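Local coordinates for MerB2 (Bacillus megaterium, PDB 5C17), which probably acts as an alkylmercury (organomercurial) lyase and binds a mercury(II) ion in this crystal, at residues 122-127 and 167-172. Sequence-based numbering, arbitrary orientation.
Sequences RCAYTG and QIHYFS
Cys123 receives the amide N-H of Ser172 on its sulfur, with Ser172 N 3.2 Å from Cys123 SG, and so illustrates how a buried cysteine can serve as a hydrogen-bond acceptor. Its SG stands anti to the backbone N (chi1 177°), on the side of its own carbonyl carbon; from there it also accepts a nearly straight bond from Thr126 N (173°) and a weak one from Tyr125 N. A serine in its place, with a shorter bond to a smaller oxygen, would probably leave the amides of Thr126 and Ser172 too far off to be gripped at once, and the turn less firmly held. Backbone bonding adds a second link: Ala124 N donates to Tyr170 O at 3.0 Å, and one water joins Arg122 O to Tyr170 N.

The turn leaving strand 117-122, closed by a bond from Gly127 N to Cys123 O, connects two neighbours of the large antiparallel sheet. Strand 169-171 belongs to a separate three-stranded sheet, where it pairs with 148-151 at one border; the contact thus sets the loop between two strands of one sheet against the edge strand of the other.

Apolar contacts centre on Phe171, whose ring corner CE1 lies 3.7 Å from Ala124 CB and 3.9 Å from Tyr125 CB. Trp180 of helix 174-183 meets the same ring and that of His169. Ala124 CB also rests 3.7 Å from His169 CB. Tyr125 reaches past this cluster to hydrogen-bond Glu183 through its hydroxyl, while Ser172 OG bonds His176 on the same helix.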
loop_
_atom_site.group_PDB
_atom_site.type_symbol
_atom_site.label_atom_id
_atom_site.label_comp_id
_atom_site.label_asym_id
_atom_site.label_seq_id
_atom_site.Cartn_x
_atom_site.Cartn_y
_atom_site.Cartn_z
ATOM N N ARG A 122 0.345 -9.856 -11.147
ATOM C CA ARG A 122 -0.462 -10.426 -12.228
ATOM C C ARG A 122 -1.183 -9.327 -12.971
ATOM O O ARG A 122 -1.632 -8.367 -12.370
ATOM C CB ARG A 122 -1.521 -11.387 -11.674
ATOM C CG ARG A 122 -0.968 -12.642 -11.021
ATOM C CD ARG A 122 -0.552 -13.648 -12.044
ATOM N NE ARG A 122 0.168 -14.761 -11.447
ATOM C CZ ARG A 122 0.639 -15.793 -12.134
ATOM N NH1 ARG A 122 0.415 -15.875 -13.445
ATOM N NH2 ARG A 122 1.321 -16.750 -11.532
ATOM N N CYS A 123 -1.335 -9.494 -14.282
ATOM C CA CYS A 123 -2.207 -8.619 -15.052
ATOM C C CYS A 123 -3.644 -8.905 -14.654
ATOM O O CYS A 123 -4.091 -10.047 -14.710
ATOM C CB CYS A 123 -2.051 -8.862 -16.553
ATOM S SG CYS A 123 -3.166 -7.877 -17.585
ATOM N N ALA A 124 -4.372 -7.868 -14.256
ATOM C CA ALA A 124 -5.757 -8.028 -13.833
ATOM C C ALA A 124 -6.665 -8.459 -14.978
ATOM O O ALA A 124 -7.781 -8.924 -14.734
ATOM C CB ALA A 124 -6.279 -6.757 -13.202
ATOM N N TYR A 125 -6.220 -8.301 -16.215
ATOM C CA TYR A 125 -6.995 -8.777 -17.351
ATOM C C TYR A 125 -6.577 -10.180 -17.777
ATOM O O TYR A 125 -7.377 -11.108 -17.718
ATOM C CB TYR A 125 -6.945 -7.813 -18.529
ATOM C CG TYR A 125 -7.965 -8.173 -19.584
ATOM C CD1 TYR A 125 -9.330 -8.144 -19.297
ATOM C CD2 TYR A 125 -7.580 -8.555 -20.854
ATOM C CE1 TYR A 125 -10.271 -8.482 -20.237
ATOM C CE2 TYR A 125 -8.536 -8.895 -21.824
ATOM C CZ TYR A 125 -9.872 -8.841 -21.508
ATOM O OH TYR A 125 -10.828 -9.187 -22.447
ATOM N N THR A 126 -5.330 -10.358 -18.193
ATOM C CA THR A 126 -4.940 -11.620 -18.801
ATOM C C THR A 126 -4.535 -12.704 -17.827
ATOM O O THR A 126 -4.473 -13.865 -18.203
ATOM C CB THR A 126 -3.754 -11.461 -19.744
ATOM O OG1 THR A 126 -2.583 -11.230 -18.967
ATOM C CG2 THR A 126 -3.979 -10.341 -20.756
ATOM N N GLY A 127 -4.218 -12.329 -16.588
ATOM C CA GLY A 127 -3.715 -13.278 -15.616
ATOM C C GLY A 127 -2.234 -13.599 -15.753
ATOM O O GLY A 127 -1.689 -14.381 -14.975
ATOM N N GLN A 167 -9.526 -1.711 -6.062
ATOM C CA GLN A 167 -9.885 -1.052 -7.323
ATOM C C GLN A 167 -8.677 -0.647 -8.170
ATOM O O GLN A 167 -8.843 -0.153 -9.280
ATOM C CB GLN A 167 -10.727 0.188 -7.025
ATOM C CG GLN A 167 -12.044 -0.091 -6.301
ATOM C CD GLN A 167 -12.727 1.191 -5.875
ATOM O OE1 GLN A 167 -12.887 1.455 -4.684
ATOM N NE2 GLN A 167 -13.111 2.010 -6.846
ATOM N N ILE A 168 -7.474 -0.868 -7.640
ATOM C CA ILE A 168 -6.230 -0.528 -8.295
ATOM C C ILE A 168 -5.642 -1.832 -8.837
ATOM O O ILE A 168 -5.686 -2.807 -8.188
ATOM C CB ILE A 168 -5.279 0.133 -7.289
ATOM C CG1 ILE A 168 -5.827 1.503 -6.853
ATOM C CG2 ILE A 168 -3.835 0.165 -7.802
ATOM C CD1 ILE A 168 -5.189 2.060 -5.608
ATOM N N HIS A 169 -5.110 -1.761 -10.047
ATOM C CA HIS A 169 -4.597 -2.929 -10.729
ATOM C C HIS A 169 -3.350 -2.664 -11.560
ATOM O O HIS A 169 -3.066 -1.583 -11.993
ATOM C CB HIS A 169 -5.669 -3.429 -11.724
ATOM C CG HIS A 169 -7.020 -3.619 -11.130
ATOM N ND1 HIS A 169 -7.285 -4.554 -10.160
ATOM C CD2 HIS A 169 -8.182 -2.998 -11.389
ATOM C CE1 HIS A 169 -8.556 -4.482 -9.839
ATOM N NE2 HIS A 169 -9.113 -3.538 -10.558
ATOM N N TYR A 170 -2.606 -3.742 -11.749
ATOM C CA TYR A 170 -1.552 -3.833 -12.750
ATOM C C TYR A 170 -2.241 -4.358 -14.015
ATOM O O TYR A 170 -3.068 -5.211 -13.967
ATOM C CB TYR A 170 -0.439 -4.830 -12.399
ATOM C CG TYR A 170 0.799 -4.271 -11.681
ATOM C CD1 TYR A 170 1.590 -3.290 -12.236
ATOM C CD2 TYR A 170 1.189 -4.782 -10.469
ATOM C CE1 TYR A 170 2.703 -2.843 -11.606
ATOM C CE2 TYR A 170 2.302 -4.314 -9.822
ATOM C CZ TYR A 170 3.060 -3.331 -10.395
ATOM O OH TYR A 170 4.179 -2.836 -9.825
ATOM N N PHE A 171 -1.835 -3.809 -15.141
ATOM C CA PHE A 171 -2.212 -4.295 -16.458
ATOM C C PHE A 171 -0.930 -4.524 -17.277
ATOM O O PHE A 171 0.012 -3.752 -17.237
ATOM C CB PHE A 171 -3.211 -3.405 -17.218
ATOM C CG PHE A 171 -4.595 -3.463 -16.648
ATOM C CD1 PHE A 171 -5.360 -4.601 -16.784
ATOM C CD2 PHE A 171 -5.122 -2.409 -15.914
ATOM C CE1 PHE A 171 -6.598 -4.685 -16.221
ATOM C CE2 PHE A 171 -6.393 -2.484 -15.360
ATOM C CZ PHE A 171 -7.121 -3.633 -15.523
ATOM N N SER A 172 -0.935 -5.582 -18.069
ATOM C CA SER A 172 0.207 -5.923 -18.902
ATOM C C SER A 172 0.478 -4.908 -20.008
ATOM O O SER A 172 1.576 -4.865 -20.528
ATOM C CB SER A 172 -0.036 -7.294 -19.529
ATOM O OG SER A 172 -1.328 -7.382 -20.097
HETATM O O HOH W 1 -3.204 -6.527 -10.832
#